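PDB 3FIQ: odorant-binding protein 1F from Rattus norvegicus, which probably binds a wide variety of chemical odorants, as a secreted lipocalin of the nasal epithelium. Local coordinates for residues H41-D46 / E50-F55; G76-D81 / N86-L91. One frame throughout, in Å; residues are numbered along the deposited sequence.

Contact 1 of 2, residues H41-D46 / E50-F55; sequences HMECGD and ELKIIF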
loop_
_atom_site.group_PDB
_atom_site.type_symbol
_atom_site.label_atom_id
_atom_site.label_comp_id
_atom_site.label_asym_id
_atom_site.label_seq_id
_atom_site.Cartn_x
_atom_site.Cartn_y
_atom_site.Cartn_z
ATOM N N HIS A 41 -6.952 8.223 -0.943
ATOM C CA HIS A 41 -6.386 9.443 -1.516
ATOM C C HIS A 41 -4.953 9.585 -1.140
ATOM O O HIS A 41 -4.551 9.143 -0.057
ATOM C CB HIS A 41 -7.183 10.666 -0.964
ATOM C CG HIS A 41 -6.973 11.960 -1.693
ATOM N ND1 HIS A 41 -5.972 12.845 -1.337
ATOM C CD2 HIS A 41 -7.599 12.509 -2.784
ATOM C CE1 HIS A 41 -6.003 13.884 -2.175
ATOM N NE2 HIS A 41 -6.989 13.726 -3.022
ATOM N N MET A 42 -4.171 10.212 -2.024
ATOM C CA MET A 42 -2.780 10.590 -1.739
ATOM C C MET A 42 -2.549 12.008 -2.096
ATOM O O MET A 42 -3.109 12.553 -3.092
ATOM C CB MET A 42 -1.827 9.691 -2.500
ATOM C CG MET A 42 -1.897 8.250 -2.105
ATOM S SD MET A 42 -0.454 7.216 -2.522
ATOM C CE MET A 42 -0.680 7.042 -4.270
ATOM N N GLU A 43 -1.690 12.677 -1.306
ATOM C CA GLU A 43 -1.361 14.043 -1.627
ATOM C C GLU A 43 0.028 14.397 -1.151
ATOM O O GLU A 43 0.342 14.170 0.007
ATOM C CB GLU A 43 -2.359 14.988 -0.987
ATOM C CG GLU A 43 -2.109 16.432 -1.218
ATOM C CD GLU A 43 -2.951 17.310 -0.290
ATOM O OE1 GLU A 43 -3.686 16.792 0.592
ATOM O OE2 GLU A 43 -2.823 18.526 -0.416
ATOM N N CYS A 44 0.889 14.937 -2.011
ATOM C CA CYS A 44 2.118 15.513 -1.513
ATOM C C CYS A 44 2.386 16.854 -2.158
ATOM O O CYS A 44 1.702 17.230 -3.121
ATOM C CB CYS A 44 3.322 14.604 -1.687
ATOM S SG CYS A 44 3.509 13.848 -3.389
ATOM N N GLY A 45 3.416 17.547 -1.655
ATOM C CA GLY A 45 3.787 18.857 -2.136
ATOM C C GLY A 45 5.164 18.829 -2.717
ATOM O O GLY A 45 5.655 17.792 -3.098
ATOM N N ASP A 46 5.767 19.994 -2.819
ATOM C CA ASP A 46 7.131 20.131 -3.274
ATOM C C ASP A 46 7.954 18.863 -3.022
ATOM O O ASP A 46 8.114 18.404 -1.837
ATOM C CB ASP A 46 7.749 21.320 -2.534
ATOM C CG ASP A 46 6.904 22.596 -2.666
ATOM O OD1 ASP A 46 6.794 23.108 -3.810
ATOM O OD2 ASP A 46 6.358 23.086 -1.641
ATOM N N GLU A 50 6.527 15.169 1.778
ATOM C CA GLU A 50 5.538 14.896 2.795
ATOM C C GLU A 50 4.345 14.296 2.098
ATOM O O GLU A 50 3.602 15.030 1.445
ATOM C CB GLU A 50 5.208 16.192 3.577
ATOM C CG GLU A 50 4.527 16.024 4.881
ATOM C CD GLU A 50 4.634 17.286 5.822
ATOM O OE1 GLU A 50 5.692 17.612 6.492
ATOM O OE2 GLU A 50 3.626 17.948 5.853
ATOM N N LEU A 51 4.133 12.992 2.240
ATOM C CA LEU A 51 3.081 12.264 1.491
ATOM C C LEU A 51 1.981 11.859 2.419
ATOM O O LEU A 51 2.120 10.942 3.245
ATOM C CB LEU A 51 3.705 11.009 0.826
ATOM C CG LEU A 51 2.765 10.044 0.104
ATOM C CD1 LEU A 51 1.998 10.695 -0.998
ATOM C CD2 LEU A 51 3.617 8.933 -0.517
ATOM N N LYS A 52 0.821 12.505 2.241
ATOM C CA LYS A 52 -0.344 12.183 3.043
ATOM C C LYS A 52 -1.167 11.126 2.366
ATOM O O LYS A 52 -1.611 11.324 1.221
ATOM C CB LYS A 52 -1.191 13.446 3.191
ATOM C CG LYS A 52 -0.720 14.443 4.257
ATOM C CD LYS A 52 0.365 15.316 3.815
ATOM C CE LYS A 52 -0.018 16.242 2.630
ATOM N NZ LYS A 52 1.263 16.881 2.224
ATOM N N ILE A 53 -1.403 10.011 3.043
ATOM C CA ILE A 53 -2.220 8.950 2.488
ATOM C C ILE A 53 -3.431 8.779 3.385
ATOM O O ILE A 53 -3.300 8.548 4.557
ATOM C CB ILE A 53 -1.414 7.649 2.395
ATOM C CG1 ILE A 53 -0.166 7.824 1.513
ATOM C CG2 ILE A 53 -2.325 6.542 1.884
ATOM C CD1 ILE A 53 0.703 6.563 1.495
ATOM N N ILE A 54 -4.627 8.862 2.794
ATOM C CA ILE A 54 -5.879 8.619 3.524
ATOM C C ILE A 54 -6.334 7.235 3.074
ATOM O O ILE A 54 -6.341 6.918 1.858
ATOM C CB ILE A 54 -6.946 9.661 3.188
ATOM C CG1 ILE A 54 -6.468 11.022 3.695
ATOM C CG2 ILE A 54 -8.293 9.275 3.828
ATOM C CD1 ILE A 54 -7.339 12.204 3.220
ATOM N N PHE A 55 -6.687 6.392 4.034
ATOM C CA PHE A 55 -7.156 5.035 3.756
ATOM C C PHE A 55 -8.171 4.612 4.791
ATOM O O PHE A 55 -8.289 5.236 5.838
ATOM C CB PHE A 55 -5.982 4.042 3.745
ATOM C CG PHE A 55 -5.241 3.881 5.024
ATOM C CD1 PHE A 55 -4.125 4.666 5.274
ATOM C CD2 PHE A 55 -5.558 2.877 5.942
ATOM C CE1 PHE A 55 -3.383 4.483 6.480
ATOM C CE2 PHE A 55 -4.781 2.666 7.064
ATOM C CZ PHE A 55 -3.717 3.486 7.361
HETATM O O HOH W 1 -4.361 12.437 1.039
HETATM O O HOH W 2 0.490 18.718 0.279
HETATM O O HOH W 3 5.737 17.638 0.392
#
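Lys52 O is gripped from two sources: the Glu43 backbone N donates to it in the carbonyl plane at 2.9 Å, and a water that also meets His41 ND1 donates to it at 3.0 Å. Met42 CA adds a C-H contact to the same oxygen at 3.3 Å. The return bond, Lys52 N to Glu43 O, is 2.8 Å long, and a second such pair of bonds joins His41 and Ile54. These strands, 38-44 and 50-59, form an antiparallel hairpin of the lipocalin barrel. Its short turn is tied by the Cys44-Cys48 disulfide, while a water accepts from both Gly45 N and Glu50 N.

Met42, Cys44, Leu51 and Ile53 share one buried face. There the Met42 and Ile53 side chains run alongside each other, with Met42 CG 4.0 Å from Ile53 CG1, and Leu51 CD1 touches the CB atoms of both Met42 and Cys44. Met42 also reaches Trp16 on the neighbouring strand.

The other face carries His41, Glu43, Lys52 and Ile54. Two bends in the Lys52 chain (chi2 81°, chi3 63°) fold it back so that CE passes 3.4 Å from Glu43 O. Lys52 NZ then donates to Glu50 O at 3.1 Å, from above the carbonyl plane. Glu43 OE2 stays 5.1 Å from Lys52 NZ, with a water between them that binds the carboxylate only weakly.

Contact 2 of 2, residues G76-D81 / N86-L91; sequences GRYTTD and NYFHVL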
loop_
_atom_site.group_PDB
_atom_site.type_symbol
_atom_site.label_atom_id
_atom_site.label_comp_id
_atom_site.label_asym_id
_atom_site.label_seq_id
_atom_site.Cartn_x
_atom_site.Cartn_y
_atom_site.Cartn_z
ATOM N N GLY A 76 15.161 7.137 -0.568
ATOM C CA GLY A 76 13.942 6.922 -1.323
ATOM C C GLY A 76 12.811 6.376 -0.517
ATOM O O GLY A 76 11.708 6.358 -1.042
ATOM N N ARG A 77 13.069 5.893 0.700
ATOM C CA ARG A 77 12.043 5.384 1.542
ATOM C C ARG A 77 11.258 6.551 2.183
ATOM O O ARG A 77 11.769 7.624 2.444
ATOM C CB ARG A 77 12.581 4.485 2.623
ATOM C CG ARG A 77 12.832 3.078 2.260
ATOM C CD ARG A 77 13.697 2.962 1.042
ATOM N NE ARG A 77 13.945 1.531 0.906
ATOM C CZ ARG A 77 14.628 0.978 -0.085
ATOM N NH1 ARG A 77 15.157 1.733 -1.008
ATOM N NH2 ARG A 77 14.805 -0.342 -0.092
ATOM N N TYR A 78 9.973 6.317 2.370
ATOM C CA TYR A 78 9.174 7.127 3.294
ATOM C C TYR A 78 9.034 6.364 4.620
ATOM O O TYR A 78 8.865 5.137 4.633
ATOM C CB TYR A 78 7.762 7.250 2.689
ATOM C CG TYR A 78 7.734 8.122 1.500
ATOM C CD1 TYR A 78 7.956 7.640 0.229
ATOM C CD2 TYR A 78 7.425 9.480 1.642
ATOM C CE1 TYR A 78 7.971 8.512 -0.859
ATOM C CE2 TYR A 78 7.390 10.341 0.549
ATOM C CZ TYR A 78 7.706 9.856 -0.685
ATOM O OH TYR A 78 7.683 10.689 -1.794
ATOM N N THR A 79 9.052 7.082 5.731
ATOM C CA THR A 79 8.711 6.510 7.023
ATOM C C THR A 79 7.382 7.087 7.522
ATOM O O THR A 79 7.065 8.245 7.327
ATOM C CB THR A 79 9.841 6.779 8.100
ATOM O OG1 THR A 79 10.089 8.147 8.153
ATOM C CG2 THR A 79 11.066 5.988 7.778
ATOM N N THR A 80 6.677 6.242 8.241
ATOM C CA THR A 80 5.519 6.673 9.014
ATOM C C THR A 80 5.228 5.650 10.098
ATOM O O THR A 80 5.435 4.455 9.976
ATOM C CB THR A 80 4.248 6.911 8.127
ATOM O OG1 THR A 80 3.263 7.595 8.925
ATOM C CG2 THR A 80 3.729 5.621 7.550
ATOM N N ASP A 81 4.690 6.176 11.171
ATOM C CA ASP A 81 4.081 5.374 12.225
ATOM C C ASP A 81 2.678 4.999 11.840
ATOM O O ASP A 81 1.922 5.830 11.395
ATOM C CB ASP A 81 4.081 6.133 13.556
ATOM C CG ASP A 81 5.477 6.463 14.019
ATOM O OD1 ASP A 81 6.372 5.629 13.945
ATOM O OD2 ASP A 81 5.736 7.625 14.310
ATOM N N ASN A 86 6.796 2.027 9.767
ATOM C CA ASN A 86 6.738 1.612 8.379
ATOM C C ASN A 86 7.822 2.325 7.596
ATOM O O ASN A 86 8.046 3.514 7.777
ATOM C CB ASN A 86 5.339 1.936 7.789
ATOM C CG ASN A 86 4.268 1.262 8.577
ATOM O OD1 ASN A 86 3.920 0.119 8.324
ATOM N ND2 ASN A 86 3.739 1.991 9.591
ATOM N N TYR A 87 8.358 1.585 6.666
ATOM C CA TYR A 87 9.341 1.991 5.709
ATOM C C TYR A 87 8.837 1.564 4.307
ATOM O O TYR A 87 8.815 0.368 3.979
ATOM C CB TYR A 87 10.656 1.309 5.994
ATOM C CG TYR A 87 11.140 1.405 7.392
ATOM C CD1 TYR A 87 10.783 0.471 8.338
ATOM C CD2 TYR A 87 12.021 2.389 7.754
ATOM C CE1 TYR A 87 11.237 0.546 9.626
ATOM C CE2 TYR A 87 12.482 2.524 9.067
ATOM C CZ TYR A 87 12.089 1.578 9.996
ATOM O OH TYR A 87 12.522 1.624 11.268
ATOM N N PHE A 88 8.398 2.536 3.505
ATOM C CA PHE A 88 7.816 2.200 2.228
ATOM C C PHE A 88 8.410 2.920 1.052
ATOM O O PHE A 88 8.956 4.008 1.177
ATOM C CB PHE A 88 6.280 2.312 2.288
ATOM C CG PHE A 88 5.711 3.684 2.416
ATOM C CD1 PHE A 88 5.399 4.241 3.661
ATOM C CD2 PHE A 88 5.409 4.397 1.257
ATOM C CE1 PHE A 88 4.815 5.488 3.735
ATOM C CE2 PHE A 88 4.822 5.647 1.350
ATOM C CZ PHE A 88 4.496 6.166 2.558
ATOM N N HIS A 89 8.362 2.288 -0.118
ATOM C CA HIS A 89 8.903 2.917 -1.313
ATOM C C HIS A 89 8.195 2.370 -2.549
ATOM O O HIS A 89 7.450 1.398 -2.469
ATOM C CB HIS A 89 10.454 2.761 -1.388
ATOM C CG HIS A 89 10.964 1.368 -1.620
ATOM N ND1 HIS A 89 10.977 0.385 -0.659
ATOM C CD2 HIS A 89 11.536 0.808 -2.712
ATOM C CE1 HIS A 89 11.515 -0.723 -1.153
ATOM N NE2 HIS A 89 11.836 -0.497 -2.401
ATOM N N VAL A 90 8.458 2.969 -3.713
ATOM C CA VAL A 90 7.756 2.605 -4.938
ATOM C C VAL A 90 8.562 1.577 -5.724
ATOM O O VAL A 90 9.736 1.776 -5.956
ATOM C CB VAL A 90 7.573 3.868 -5.769
ATOM C CG1 VAL A 90 6.922 3.506 -7.151
ATOM C CG2 VAL A 90 6.681 4.863 -5.012
ATOM N N LEU A 91 7.988 0.448 -6.026
ATOM C CA LEU A 91 8.666 -0.569 -6.785
ATOM C C LEU A 91 8.338 -0.449 -8.249
ATOM O O LEU A 91 9.141 -0.803 -9.123
ATOM C CB LEU A 91 8.202 -1.981 -6.402
ATOM C CG LEU A 91 8.370 -2.508 -5.055
ATOM C CD1 LEU A 91 7.762 -3.915 -4.937
ATOM C CD2 LEU A 91 9.852 -2.529 -4.711
HETATM O O HOH W 4 10.410 5.153 -3.711
#
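Tyr78 and Phe88 exchange two straight backbone bonds, Tyr78 N to Phe88 O at 2.8 Å and Phe88 N to Tyr78 O at 2.9 Å, between antiparallel strand segments 78-81 and 86-90, whose axes run at 144° to each other. With CG held between its own backbone N and carbonyl carbon (chi1 69°), Phe88 brings its ring face against Tyr78 CB, which sits 3.4 Å from Phe88 CZ. The two rings are nearly parallel, but displaced enough to share little face. Thr80 CG2 meets the edge of the Phe88 ring, 4.0 Å from CE1, and Leu51 and Ile53 of strand 50-59 also touch it. Replacing Phe88 by an alanine removes the ring, which is likely to leave a gap against Tyr78 CB, Thr80 CG2 and those two side chains.

At the turn end of this hairpin, Thr80 O takes two bonds from Asn86, one from the backbone N at 2.8 Å and one from ND2 at 3.0 Å, the latter above the carbonyl plane. Asn86 ND2 also donates to Tyr82 O, which steadies the amide.

At the far end the Arg77 guanidinium lies flat on the His89 imidazole, centres 3.7 Å apart and planes 18° apart. A positive charge stacked so closely would be expected to favour the neutral form of His89.

Contact 1 and contact 2 are two hairpins of the same antiparallel sheet, the one that curls into the lipocalin barrel, and their centres lie about 13 Å apart. They follow in series along the chain: strands 38-44 and 50-59 pair first, strand 62-72 comes next, and strands 78-81 and 85-93 close the second hairpin. Strand 62-72 bonds to both 50-59 and 78-81 and so bridges the two. The curl also brings their side chains together directly: Leu51 CB packs 3.8 Å from Tyr78 CE2, and Ile53 CD1 4.0 Å from Phe88 CZ. Apolar side chains and ring carbons from both hairpins thus meet within the barrel, consistent with a hydrophobic interior for odorants.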